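Hypothetical oxidoreductase ycnD (Bacillus subtilis, PDB 1ZCH) reduces FMN with electrons from NADH or NADPH and also acts on nitroaromatic compounds, quinones, chromates and azo dyes, working as a flavin-containing homodimer. Local coordinates at residues Lys6-His11 against Ala121-Glu126; Glu32-Ala37 against Gly115-Thr120; Ala81-Ala86 against Met98-Gly103; Ala137-Pro142 against Phe156-Leu161. All coordinates share one frame; numbering follows the deposited sequence. Where two conformers were deposited one is given.

Contact 1 (Lys6-His11 against Ala121-Glu126); sequences KSLTDH and ATAAAE. With FMN (flavin mononucleotide), chain D.
The imidazole of H11 and the carboxylate of E126 meet edge to edge, their planes 9° apart. H11 ND1 donates to E126 OE1 at 2.8 Å, within the ring plane and onto the syn lone pair; the second link, H11 ND1 to E126 OE2, is weak. With CG anti to the backbone N (chi1 167°), the ring reaches across to helix 104-127, where T122 CG2 packs obliquely against it. From the other ring nitrogen, H11 NE2 donates to FMN O3P at 3.0 Å. E126 OE2 is hydrogen-bonded to T132 OG1, and a water links E126 OE1 to S7 O. Beside this polar chain the small A123 lets helix 3-9 come close, with L8 CD2 3.6 Å from A123 CB. A leucine at H11 would probably leave E126 without its ring partner and the phosphate without one donor. Two donating nitrogens between two acidic groups suggest that E126, in the second shell, fixes the ring's rotation and may strengthen its hold on the phosphate.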
loop_
_atom_site.group_PDB
_atom_site.type_symbol
_atom_site.label_atom_id
_atom_site.label_comp_id
_atom_site.label_asym_id
_atom_site.label_seq_id
_atom_site.Cartn_x
_atom_site.Cartn_y
_atom_site.Cartn_z
ATOM N N LYS A 6 -7.228 -18.708 2.334
ATOM C CA LYS A 6 -6.725 -19.662 1.353
ATOM C C LYS A 6 -6.336 -18.949 0.063
ATOM O O LYS A 6 -5.295 -19.236 -0.522
ATOM C CB LYS A 6 -7.778 -20.729 1.038
ATOM C CG LYS A 6 -7.955 -21.771 2.124
ATOM C CD LYS A 6 -8.886 -22.883 1.653
ATOM C CE LYS A 6 -9.059 -23.952 2.722
ATOM N NZ LYS A 6 -10.003 -25.014 2.281
ATOM N N SER A 7 -7.171 -18.015 -0.379
ATOM C CA SER A 7 -6.886 -17.293 -1.610
ATOM C C SER A 7 -5.651 -16.403 -1.456
ATOM O O SER A 7 -4.775 -16.399 -2.322
ATOM C CB SER A 7 -8.097 -16.450 -2.028
ATOM O OG SER A 7 -7.924 -15.912 -3.331
ATOM N N LEU A 8 -5.575 -15.663 -0.352
ATOM C CA LEU A 8 -4.437 -14.773 -0.112
ATOM C C LEU A 8 -3.101 -15.506 -0.024
ATOM O O LEU A 8 -2.095 -15.047 -0.574
ATOM C CB LEU A 8 -4.648 -13.970 1.179
ATOM C CG LEU A 8 -5.799 -12.962 1.152
ATOM C CD1 LEU A 8 -5.963 -12.329 2.530
ATOM C CD2 LEU A 8 -5.520 -11.899 0.102
ATOM N N THR A 9 -3.088 -16.640 0.666
ATOM C CA THR A 9 -1.858 -17.402 0.832
ATOM C C THR A 9 -1.461 -18.249 -0.376
ATOM O O THR A 9 -0.396 -18.863 -0.376
ATOM C CB THR A 9 -1.926 -18.297 2.098
ATOM O OG1 THR A 9 -3.022 -19.213 1.994
ATOM C CG2 THR A 9 -2.127 -17.434 3.338
ATOM N N ASP A 10 -2.300 -18.275 -1.408
ATOM C CA ASP A 10 -1.987 -19.048 -2.610
ATOM C C ASP A 10 -1.465 -18.136 -3.725
ATOM O O ASP A 10 -1.254 -18.574 -4.857
ATOM C CB ASP A 10 -3.232 -19.793 -3.100
ATOM C CG ASP A 10 -2.901 -20.876 -4.114
ATOM O OD1 ASP A 10 -1.995 -21.691 -3.834
ATOM O OD2 ASP A 10 -3.545 -20.918 -5.183
ATOM N N HIS A 11 -1.246 -16.867 -3.394
ATOM C CA HIS A 11 -0.771 -15.897 -4.375
ATOM C C HIS A 11 0.566 -16.177 -5.061
ATOM O O HIS A 11 1.512 -16.665 -4.444
ATOM C CB HIS A 11 -0.662 -14.501 -3.749
ATOM C CG HIS A 11 0.100 -13.534 -4.603
ATOM N ND1 HIS A 11 -0.461 -12.908 -5.696
ATOM C CD2 HIS A 11 1.407 -13.179 -4.598
ATOM C CE1 HIS A 11 0.469 -12.215 -6.330
ATOM N NE2 HIS A 11 1.612 -12.364 -5.686
ATOM N N ALA A 121 -6.864 -4.984 -4.826
ATOM C CA ALA A 121 -7.236 -5.350 -6.194
ATOM C C ALA A 121 -6.647 -6.708 -6.541
ATOM O O ALA A 121 -7.297 -7.537 -7.187
ATOM C CB ALA A 121 -6.730 -4.298 -7.182
ATOM N N THR A 122 -5.405 -6.929 -6.117
ATOM C CA THR A 122 -4.737 -8.197 -6.372
ATOM C C THR A 122 -5.535 -9.327 -5.731
ATOM O O THR A 122 -5.816 -10.341 -6.364
ATOM C CB THR A 122 -3.305 -8.190 -5.794
ATOM O OG1 THR A 122 -2.508 -7.247 -6.520
ATOM C CG2 THR A 122 -2.669 -9.576 -5.901
ATOM N N ALA A 123 -5.904 -9.142 -4.469
ATOM C CA ALA A 123 -6.668 -10.149 -3.742
ATOM C C ALA A 123 -8.008 -10.435 -4.423
ATOM O O ALA A 123 -8.398 -11.592 -4.597
ATOM C CB ALA A 123 -6.898 -9.687 -2.311
ATOM N N ALA A 124 -8.707 -9.376 -4.812
ATOM C CA ALA A 124 -10.005 -9.516 -5.465
ATOM C C ALA A 124 -9.913 -10.239 -6.807
ATOM O O ALA A 124 -10.638 -11.207 -7.059
ATOM C CB ALA A 124 -10.638 -8.134 -5.665
ATOM N N ALA A 125 -9.016 -9.765 -7.666
ATOM C CA ALA A 125 -8.840 -10.347 -8.992
ATOM C C ALA A 125 -8.492 -11.829 -8.933
ATOM O O ALA A 125 -9.084 -12.648 -9.641
ATOM C CB ALA A 125 -7.752 -9.587 -9.750
ATOM N N GLU A 126 -7.528 -12.180 -8.090
ATOM C CA GLU A 126 -7.115 -13.572 -7.991
ATOM C C GLU A 126 -8.207 -14.479 -7.429
ATOM O O GLU A 126 -8.257 -15.664 -7.763
ATOM C CB GLU A 126 -5.809 -13.656 -7.190
ATOM C CG GLU A 126 -4.701 -12.893 -7.914
ATOM C CD GLU A 126 -3.347 -12.918 -7.232
ATOM O OE1 GLU A 126 -3.230 -13.433 -6.101
ATOM O OE2 GLU A 126 -2.391 -12.402 -7.845
HETATM N N1 FMN D . 6.996 -7.822 -11.791
HETATM C C2 FMN D . 7.348 -7.582 -13.068
HETATM O O2 FMN D . 7.480 -8.464 -13.874
HETATM N N3 FMN D . 7.582 -6.247 -13.549
HETATM C C4 FMN D . 7.448 -5.130 -12.716
HETATM O O4 FMN D . 7.661 -4.018 -13.166
HETATM C C4A FMN D . 7.050 -5.377 -11.325
HETATM N N5 FMN D . 6.911 -4.327 -10.453
HETATM C C5A FMN D . 6.363 -4.581 -9.209
HETATM C C6 FMN D . 6.040 -3.450 -8.385
HETATM C C7 FMN D . 5.436 -3.607 -7.141
HETATM C C7M FMN D . 5.055 -2.381 -6.336
HETATM C C8 FMN D . 5.151 -4.959 -6.624
HETATM C C8M FMN D . 4.458 -5.187 -5.304
HETATM C C9 FMN D . 5.496 -6.097 -7.407
HETATM C C9A FMN D . 6.088 -5.925 -8.703
HETATM N N10 FMN D . 6.386 -7.036 -9.624
HETATM C C10 FMN D . 6.816 -6.788 -10.903
HETATM C "C1'" FMN D . 6.166 -8.445 -9.159
HETATM C "C2'" FMN D . 7.297 -8.945 -8.198
HETATM O "O2'" FMN D . 8.439 -9.294 -8.991
HETATM C "C3'" FMN D . 6.746 -10.155 -7.428
HETATM O "O3'" FMN D . 5.633 -9.712 -6.626
HETATM C "C4'" FMN D . 7.816 -10.768 -6.492
HETATM O "O4'" FMN D . 8.915 -11.300 -7.237
HETATM C "C5'" FMN D . 7.145 -11.844 -5.650
HETATM O "O5'" FMN D . 6.732 -13.049 -6.562
HETATM P P FMN D . 5.241 -13.420 -6.580
HETATM O O1P FMN D . 4.891 -14.102 -5.346
HETATM O O2P FMN D . 5.012 -14.312 -7.701
HETATM O O3P FMN D . 4.412 -12.229 -6.723
HETATM O O HOH W 1 -6.889 -13.499 -3.186
HETATM O O HOH W 2 -4.176 -15.847 -5.147
HETATM O O HOH W 3 -7.563 -17.846 -5.350
#

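Contact 2 (Glu32-Ala37 against Gly115-Thr120)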
loop_
_atom_site.group_PDB
_atom_site.type_symbol
_atom_site.label_atom_id
_atom_site.label_comp_id
_atom_site.label_asym_id
_atom_site.label_seq_id
_atom_site.Cartn_x
_atom_site.Cartn_y
_atom_site.Cartn_z
ATOM N N GLU A 32 -14.870 -2.295 -6.879
ATOM C CA GLU A 32 -15.692 -2.112 -5.686
ATOM C C GLU A 32 -14.881 -2.506 -4.461
ATOM O O GLU A 32 -14.962 -1.864 -3.417
ATOM C CB GLU A 32 -16.941 -2.999 -5.757
ATOM C CG GLU A 32 -17.950 -2.611 -6.825
ATOM C CD GLU A 32 -19.075 -3.625 -6.949
ATOM O OE1 GLU A 32 -19.661 -3.992 -5.907
ATOM O OE2 GLU A 32 -19.375 -4.056 -8.084
ATOM N N ALA A 33 -14.102 -3.575 -4.593
ATOM C CA ALA A 33 -13.273 -4.044 -3.490
ATOM C C ALA A 33 -12.249 -2.963 -3.143
ATOM O O ALA A 33 -12.034 -2.652 -1.970
ATOM C CB ALA A 33 -12.569 -5.334 -3.880
ATOM N N VAL A 34 -11.632 -2.391 -4.173
ATOM C CA VAL A 34 -10.639 -1.336 -3.987
ATOM C C VAL A 34 -11.253 -0.142 -3.254
ATOM O O VAL A 34 -10.718 0.332 -2.253
ATOM C CB VAL A 34 -10.081 -0.848 -5.347
ATOM C CG1 VAL A 34 -9.268 0.425 -5.156
ATOM C CG2 VAL A 34 -9.197 -1.925 -5.967
ATOM N N GLN A 35 -12.377 0.348 -3.758
ATOM C CA GLN A 35 -13.031 1.488 -3.131
ATOM C C GLN A 35 -13.460 1.224 -1.692
ATOM O O GLN A 35 -13.434 2.128 -0.860
ATOM C CB GLN A 35 -14.249 1.921 -3.950
ATOM C CG GLN A 35 -13.893 2.640 -5.241
ATOM C CD GLN A 35 -15.045 3.482 -5.751
ATOM O OE1 GLN A 35 -15.965 2.979 -6.394
ATOM N NE2 GLN A 35 -15.012 4.771 -5.440
ATOM N N SER A 36 -13.843 -0.016 -1.403
ATOM C CA SER A 36 -14.305 -0.387 -0.068
ATOM C C SER A 36 -13.207 -0.480 0.990
ATOM O O SER A 36 -13.497 -0.503 2.185
ATOM C CB SER A 36 -15.062 -1.716 -0.134
ATOM O OG SER A 36 -16.207 -1.607 -0.966
ATOM N N ALA A 37 -11.955 -0.534 0.553
ATOM C CA ALA A 37 -10.832 -0.624 1.480
ATOM C C ALA A 37 -10.625 0.696 2.217
ATOM O O ALA A 37 -11.105 1.746 1.791
ATOM C CB ALA A 37 -9.558 -1.010 0.724
ATOM N N GLY A 115 -0.947 1.527 -2.220
ATOM C CA GLY A 115 -0.515 0.169 -1.921
ATOM C C GLY A 115 -1.690 -0.642 -1.397
ATOM O O GLY A 115 -1.870 -1.818 -1.736
ATOM N N ILE A 116 -2.493 -0.018 -0.543
ATOM C CA ILE A 116 -3.669 -0.691 -0.005
ATOM C C ILE A 116 -4.573 -1.054 -1.179
ATOM O O ILE A 116 -5.104 -2.165 -1.252
ATOM C CB ILE A 116 -4.442 0.230 0.964
ATOM C CG1 ILE A 116 -3.650 0.381 2.266
ATOM C CG2 ILE A 116 -5.841 -0.330 1.231
ATOM C CD1 ILE A 116 -4.232 1.418 3.195
ATOM N N ALA A 117 -4.738 -0.113 -2.102
ATOM C CA ALA A 117 -5.584 -0.335 -3.274
ATOM C C ALA A 117 -5.056 -1.473 -4.148
ATOM O O ALA A 117 -5.811 -2.355 -4.555
ATOM C CB ALA A 117 -5.694 0.953 -4.095
ATOM N N LEU A 118 -3.758 -1.443 -4.438
ATOM C CA LEU A 118 -3.113 -2.469 -5.265
ATOM C C LEU A 118 -3.227 -3.855 -4.624
ATOM O O LEU A 118 -3.559 -4.840 -5.295
ATOM C CB LEU A 118 -1.635 -2.115 -5.465
ATOM C CG LEU A 118 -0.763 -3.058 -6.294
ATOM C CD1 LEU A 118 -1.182 -3.005 -7.747
ATOM C CD2 LEU A 118 0.695 -2.634 -6.163
ATOM N N GLY A 119 -2.955 -3.926 -3.324
ATOM C CA GLY A 119 -3.044 -5.195 -2.623
ATOM C C GLY A 119 -4.467 -5.731 -2.602
ATOM O O GLY A 119 -4.692 -6.936 -2.737
ATOM N N THR A 120 -5.429 -4.829 -2.436
ATOM C CA THR A 120 -6.834 -5.208 -2.401
ATOM C C THR A 120 -7.300 -5.678 -3.777
ATOM O O THR A 120 -8.036 -6.659 -3.884
ATOM C CB THR A 120 -7.712 -4.029 -1.931
ATOM O OG1 THR A 120 -7.280 -3.606 -0.631
ATOM C CG2 THR A 120 -9.174 -4.446 -1.852
#
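T120 of helix 104-127 faces A33, V34 and A37, and its side chain divides at CB into a methyl and a hydroxyl with different tasks. CB lies on the side turned to helix 24-36. A chi1 of -58° sets OG1 beside the backbone N and CG2 anti to it, and the methyl runs in over the A33 peptide, with T120 CG2 3.4 Å from A33 O and 4.1 Å from A33 CB. The other branch turns back: T120 OG1 donates to I116 O at 2.7 Å, from the face of that carbonyl opposite the backbone donor T120 N, while A37 CB lies 3.7 Å from T120 OG1. A valine there would probably leave I116 O with one donor fewer and bury a methyl where the hydroxyl was satisfied. The short segments run roughly antiparallel, at 144° with axes 8.6 Å apart, and helix 104-127 belongs to the nitroreductase fold's dimer interface: I116 packs on L118 of the second subunit and also touches a bound FMN. Small alanines suit so close a crossing. V34 straddles A117, its CG1 3.8 Å from A117 CB and its CG2 3.7 Å from A117 O, and A37 CB meets I116 CG2 at 3.8 Å.

Contact 3 (Ala81-Ala86 against Met98-Gly103); sequences ADFNRA and MEITNG
F83 packs against I100 and T101, while M98 lays its thioether against A86 in the first turn of helix 84-94. A chi1 of -87° swings the F83 ring toward the 98-103 loop, and chi2 turns CD1 and CE1 to I100, with F83 CE1 3.9 Å from I100 CG2 and the two side chains crossing at about a right angle. T101 presents its methyl, not its hydroxyl, to this apolar partner, T101 CG2 lying 3.9 Å from F83 CB. Extended through chi1 and chi2, M98 carries SD to 3.9 Å from A86 CB; the bend at chi3 (71°) then brings M98 CE to 3.6 Å from F83 O. A long unbranched methionine suits this reach with a turn only at its end, and alanine the close approach. Just before F83, D82 forms an Asx turn, its OD1 accepting from N84 N and R85 N. The contact thus ties the end of strand 75-82 and the first turn of helix 84-94 to the loop entering helix 104-127, whose S106 and V109 also meet F83.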
loop_
_atom_site.group_PDB
_atom_site.type_symbol
_atom_site.label_atom_id
_atom_site.label_comp_id
_atom_site.label_asym_id
_atom_site.label_seq_id
_atom_site.Cartn_x
_atom_site.Cartn_y
_atom_site.Cartn_z
ATOM N N ALA A 81 -1.292 7.970 -7.024
ATOM C CA ALA A 81 -1.557 8.703 -5.795
ATOM C C ALA A 81 -2.349 9.881 -6.361
ATOM O O ALA A 81 -2.004 10.395 -7.431
ATOM C CB ALA A 81 -0.254 9.187 -5.173
ATOM N N ASP A 82 -3.397 10.315 -5.669
ATOM C CA ASP A 82 -4.219 11.406 -6.185
ATOM C C ASP A 82 -4.603 12.443 -5.136
ATOM O O ASP A 82 -5.332 12.142 -4.189
ATOM C CB ASP A 82 -5.499 10.826 -6.810
ATOM C CG ASP A 82 -6.323 11.867 -7.564
ATOM O OD1 ASP A 82 -6.492 12.998 -7.060
ATOM O OD2 ASP A 82 -6.827 11.543 -8.660
ATOM N N PHE A 83 -4.096 13.661 -5.302
ATOM C CA PHE A 83 -4.436 14.762 -4.406
ATOM C C PHE A 83 -5.108 15.850 -5.245
ATOM O O PHE A 83 -5.240 17.000 -4.815
ATOM C CB PHE A 83 -3.184 15.301 -3.697
ATOM C CG PHE A 83 -2.843 14.558 -2.433
ATOM C CD1 PHE A 83 -3.346 14.977 -1.206
ATOM C CD2 PHE A 83 -2.054 13.408 -2.476
ATOM C CE1 PHE A 83 -3.073 14.261 -0.032
ATOM C CE2 PHE A 83 -1.776 12.684 -1.312
ATOM C CZ PHE A 83 -2.287 13.112 -0.090
ATOM N N ASN A 84 -5.532 15.475 -6.452
ATOM C CA ASN A 84 -6.226 16.413 -7.339
ATOM C C ASN A 84 -7.663 16.571 -6.843
ATOM O O ASN A 84 -8.208 17.677 -6.818
ATOM C CB ASN A 84 -6.225 15.911 -8.789
ATOM C CG ASN A 84 -7.024 16.814 -9.718
ATOM O OD1 ASN A 84 -6.833 18.033 -9.732
ATOM N ND2 ASN A 84 -7.920 16.222 -10.499
ATOM N N ARG A 85 -8.293 15.468 -6.448
ATOM C CA ARG A 85 -9.648 15.578 -5.920
ATOM C C ARG A 85 -9.587 16.422 -4.642
ATOM O O ARG A 85 -10.517 17.168 -4.337
ATOM C CB ARG A 85 -10.241 14.193 -5.631
ATOM C CG ARG A 85 -10.709 13.447 -6.887
ATOM C CD ARG A 85 -11.457 12.161 -6.518
ATOM N NE ARG A 85 -10.562 11.213 -5.865
ATOM C CZ ARG A 85 -9.881 10.268 -6.503
ATOM N NH1 ARG A 85 -10.006 10.130 -7.817
ATOM N NH2 ARG A 85 -9.045 9.488 -5.830
ATOM N N ALA A 86 -8.488 16.309 -3.903
ATOM C CA ALA A 86 -8.314 17.099 -2.684
ATOM C C ALA A 86 -8.140 18.563 -3.092
ATOM O O ALA A 86 -8.641 19.470 -2.426
ATOM C CB ALA A 86 -7.080 16.626 -1.908
ATOM N N MET A 98 -4.202 24.388 -0.428
ATOM C CA MET A 98 -3.807 23.043 -0.017
ATOM C C MET A 98 -2.323 23.053 0.346
ATOM O O MET A 98 -1.472 23.357 -0.491
ATOM C CB MET A 98 -4.083 22.046 -1.150
ATOM C CG MET A 98 -3.698 20.602 -0.843
ATOM S SD MET A 98 -4.390 19.452 -2.056
ATOM C CE MET A 98 -3.391 19.840 -3.490
ATOM N N GLU A 99 -2.021 22.730 1.599
ATOM C CA GLU A 99 -0.642 22.731 2.076
ATOM C C GLU A 99 -0.059 21.342 2.298
ATOM O O GLU A 99 1.157 21.186 2.377
ATOM C CB GLU A 99 -0.536 23.518 3.386
ATOM C CG GLU A 99 -0.755 25.023 3.270
ATOM C CD GLU A 99 0.304 25.715 2.425
ATOM O OE1 GLU A 99 1.469 25.263 2.429
ATOM O OE2 GLU A 99 -0.024 26.725 1.766
ATOM N N ILE A 100 -0.917 20.334 2.404
ATOM C CA ILE A 100 -0.430 18.981 2.644
ATOM C C ILE A 100 0.554 18.540 1.556
ATOM O O ILE A 100 1.508 17.808 1.828
ATOM C CB ILE A 100 -1.616 17.970 2.748
ATOM C CG1 ILE A 100 -1.121 16.636 3.319
ATOM C CG2 ILE A 100 -2.264 17.763 1.384
ATOM C CD1 ILE A 100 -0.554 16.742 4.730
ATOM N N THR A 101 0.341 19.012 0.332
ATOM C CA THR A 101 1.217 18.644 -0.777
ATOM C C THR A 101 2.581 19.334 -0.757
ATOM O O THR A 101 3.413 19.105 -1.641
ATOM C CB THR A 101 0.546 18.929 -2.119
ATOM O OG1 THR A 101 -0.020 20.247 -2.099
ATOM C CG2 THR A 101 -0.544 17.901 -2.389
ATOM N N ASN A 102 2.818 20.169 0.248
ATOM C CA ASN A 102 4.100 20.860 0.350
ATOM C C ASN A 102 5.089 20.158 1.280
ATOM O O ASN A 102 6.118 20.722 1.656
ATOM C CB ASN A 102 3.882 22.312 0.785
ATOM C CG ASN A 102 3.209 23.138 -0.301
ATOM O OD1 ASN A 102 3.542 23.010 -1.479
ATOM N ND2 ASN A 102 2.266 23.988 0.089
ATOM N N GLY A 103 4.770 18.917 1.633
ATOM C CA GLY A 103 5.631 18.125 2.493
ATOM C C GLY A 103 5.493 16.665 2.105
ATOM O O GLY A 103 4.479 16.275 1.528
#

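Contact 4 (Ala137-Pro142 against Phe156-Leu161); sequences AVRGNP and FPLSGL. With FMN (flavin mononucleotide), chain D.
V138 presses into the backbone of strand 155-164 at the tight centre of this contact. Its CG2 lies 3.6 Å from L158 O and 3.7 Å from S159 CA, and G160, without a side chain, lets V138 CG1 lie close to the strand backbone, 4.0 Å from G160 N. R139 lies alongside, its chain bent at chi3 (-69°) so that the guanidinium turns back over the strand; R139 NH1 reaches L158 O at 2.8 Å, but the bond is weak at 123°. The packing is looser towards the two prolines, where P142 CB and P157 CG are 4.2 Å apart, and beyond them N141 and G140 are partly exposed. On the flavin side S159 OG bonds G160 O in its carbonyl plane and lies 4.0 Å from FMN C7M. P157 O is buried with no partner in the model, a likely polar cost, whereas the buried charge of R139 finds its main mate across the dimer, in a salt bridge to E105 of the second subunit, L158 O adding only weakly.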
loop_
_atom_site.group_PDB
_atom_site.type_symbol
_atom_site.label_atom_id
_atom_site.label_comp_id
_atom_site.label_asym_id
_atom_site.label_seq_id
_atom_site.Cartn_x
_atom_site.Cartn_y
_atom_site.Cartn_z
ATOM N N ALA A 137 7.586 -0.527 -12.806
ATOM C CA ALA A 137 8.344 0.141 -13.859
ATOM C C ALA A 137 7.638 1.355 -14.459
ATOM O O ALA A 137 8.222 2.069 -15.276
ATOM C CB ALA A 137 8.694 -0.856 -14.959
ATOM N N VAL A 138 6.386 1.592 -14.073
ATOM C CA VAL A 138 5.675 2.758 -14.584
ATOM C C VAL A 138 6.377 4.018 -14.082
ATOM O O VAL A 138 6.195 5.104 -14.633
ATOM C CB VAL A 138 4.196 2.794 -14.126
ATOM C CG1 VAL A 138 3.439 1.623 -14.734
ATOM C CG2 VAL A 138 4.108 2.765 -12.599
ATOM N N ARG A 139 7.182 3.871 -13.031
ATOM C CA ARG A 139 7.902 5.009 -12.481
ATOM C C ARG A 139 9.205 5.288 -13.239
ATOM O O ARG A 139 9.929 6.225 -12.905
ATOM C CB ARG A 139 8.204 4.788 -10.991
ATOM C CG ARG A 139 6.956 4.623 -10.121
ATOM C CD ARG A 139 7.218 5.041 -8.675
ATOM N NE ARG A 139 8.113 4.137 -7.954
ATOM C CZ ARG A 139 7.713 3.083 -7.247
ATOM N NH1 ARG A 139 6.421 2.787 -7.163
ATOM N NH2 ARG A 139 8.601 2.335 -6.602
ATOM N N GLY A 140 9.485 4.485 -14.265
ATOM C CA GLY A 140 10.701 4.655 -15.050
ATOM C C GLY A 140 10.650 5.813 -16.034
ATOM O O GLY A 140 11.643 6.511 -16.230
ATOM N N ASN A 141 9.493 6.010 -16.658
ATOM C CA ASN A 141 9.284 7.102 -17.612
ATOM C C ASN A 141 7.954 7.762 -17.256
ATOM O O ASN A 141 7.018 7.775 -18.058
ATOM C CB ASN A 141 9.226 6.560 -19.046
ATOM C CG ASN A 141 10.569 6.055 -19.535
ATOM O OD1 ASN A 141 11.511 6.830 -19.713
ATOM N ND2 ASN A 141 10.668 4.748 -19.751
ATOM N N PRO A 142 7.862 8.325 -16.042
ATOM C CA PRO A 142 6.654 8.988 -15.542
ATOM C C PRO A 142 6.104 10.157 -16.355
ATOM O O PRO A 142 4.892 10.283 -16.511
ATOM C CB PRO A 142 7.048 9.391 -14.120
ATOM C CG PRO A 142 8.522 9.623 -14.232
ATOM C CD PRO A 142 8.967 8.458 -15.075
ATOM N N PHE A 156 0.260 11.276 -9.473
ATOM C CA PHE A 156 1.476 10.642 -9.971
ATOM C C PHE A 156 1.365 9.123 -9.953
ATOM O O PHE A 156 0.780 8.533 -9.038
ATOM C CB PHE A 156 2.722 11.138 -9.210
ATOM C CG PHE A 156 2.778 10.745 -7.761
ATOM C CD1 PHE A 156 3.266 9.500 -7.380
ATOM C CD2 PHE A 156 2.403 11.648 -6.769
ATOM C CE1 PHE A 156 3.385 9.161 -6.027
ATOM C CE2 PHE A 156 2.517 11.322 -5.416
ATOM C CZ PHE A 156 3.011 10.075 -5.044
ATOM N N PRO A 157 1.904 8.468 -10.991
ATOM C CA PRO A 157 1.854 7.008 -11.097
ATOM C C PRO A 157 2.720 6.304 -10.068
ATOM O O PRO A 157 3.851 6.712 -9.805
ATOM C CB PRO A 157 2.330 6.760 -12.521
ATOM C CG PRO A 157 3.374 7.828 -12.690
ATOM C CD PRO A 157 2.684 9.047 -12.101
ATOM N N LEU A 158 2.179 5.247 -9.476
ATOM C CA LEU A 158 2.927 4.474 -8.494
ATOM C C LEU A 158 3.162 3.053 -8.985
ATOM O O LEU A 158 4.289 2.564 -8.971
ATOM C CB LEU A 158 2.190 4.466 -7.154
ATOM C CG LEU A 158 2.379 5.786 -6.402
ATOM C CD1 LEU A 158 1.405 5.894 -5.250
ATOM C CD2 LEU A 158 3.822 5.863 -5.909
ATOM N N SER A 159 2.105 2.393 -9.441
ATOM C CA SER A 159 2.254 1.028 -9.927
ATOM C C SER A 159 1.110 0.587 -10.818
ATOM O O SER A 159 -0.041 0.967 -10.614
ATOM C CB SER A 159 2.363 0.056 -8.748
ATOM O OG SER A 159 2.527 -1.287 -9.191
ATOM N N GLY A 160 1.442 -0.216 -11.820
ATOM C CA GLY A 160 0.412 -0.735 -12.688
ATOM C C GLY A 160 0.059 -2.104 -12.147
ATOM O O GLY A 160 0.706 -2.607 -11.222
ATOM N N LEU A 161 -0.991 -2.699 -12.692
ATOM C CA LEU A 161 -1.389 -4.036 -12.295
ATOM C C LEU A 161 -1.947 -4.692 -13.544
ATOM O O LEU A 161 -2.953 -4.247 -14.093
ATOM C CB LEU A 161 -2.464 -4.016 -11.202
ATOM C CG LEU A 161 -2.874 -5.419 -10.717
ATOM C CD1 LEU A 161 -1.678 -6.111 -10.039
ATOM C CD2 LEU A 161 -4.047 -5.317 -9.751
HETATM N N1 FMN D . 6.996 -7.822 -11.791
HETATM C C2 FMN D . 7.348 -7.582 -13.068
HETATM O O2 FMN D . 7.480 -8.464 -13.874
HETATM N N3 FMN D . 7.582 -6.247 -13.549
HETATM C C4 FMN D . 7.448 -5.130 -12.716
HETATM O O4 FMN D . 7.661 -4.018 -13.166
HETATM C C4A FMN D . 7.050 -5.377 -11.325
HETATM N N5 FMN D . 6.911 -4.327 -10.453
HETATM C C5A FMN D . 6.363 -4.581 -9.209
HETATM C C6 FMN D . 6.040 -3.450 -8.385
HETATM C C7 FMN D . 5.436 -3.607 -7.141
HETATM C C7M FMN D . 5.055 -2.381 -6.336
HETATM C C8 FMN D . 5.151 -4.959 -6.624
HETATM C C8M FMN D . 4.458 -5.187 -5.304
HETATM C C9 FMN D . 5.496 -6.097 -7.407
HETATM C C9A FMN D . 6.088 -5.925 -8.703
HETATM N N10 FMN D . 6.386 -7.036 -9.624
HETATM C C10 FMN D . 6.816 -6.788 -10.903
HETATM C "C1'" FMN D . 6.166 -8.445 -9.159
HETATM C "C2'" FMN D . 7.297 -8.945 -8.198
HETATM O "O2'" FMN D . 8.439 -9.294 -8.991
HETATM C "C3'" FMN D . 6.746 -10.155 -7.428
HETATM O "O3'" FMN D . 5.633 -9.712 -6.626
HETATM C "C4'" FMN D . 7.816 -10.768 -6.492
HETATM O "O4'" FMN D . 8.915 -11.300 -7.237
HETATM C "C5'" FMN D . 7.145 -11.844 -5.650
HETATM O "O5'" FMN D . 6.732 -13.049 -6.562
HETATM P P FMN D . 5.241 -13.420 -6.580
HETATM O O1P FMN D . 4.891 -14.102 -5.346
HETATM O O2P FMN D . 5.012 -14.312 -7.701
HETATM O O3P FMN D . 4.412 -12.229 -6.723
#

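In the fold
From the N terminus, helix 3-9 and the residues after it meet the end of helix 104-127 in contact 1, closing the widest loop. Inside that loop, helix 24-36 is met by an earlier part of the same long helix in contact 2, and contact 3 is nested within both, a short loop around helix 84-94. Contact 4 follows in series, tying the turn after strand 131-135 to strand 155-164. Contacts 1 and 2 touch where A121 meets V34 and A124 meets A33. L118 packs on S159 and L161, joining contacts 2 and 4; T122 on L161 joins 1 and 4. Neighbouring strands 75-82 and 155-164 bring contacts 3 and 4 together, A81 N probably hydrogen-bonded to F156 O.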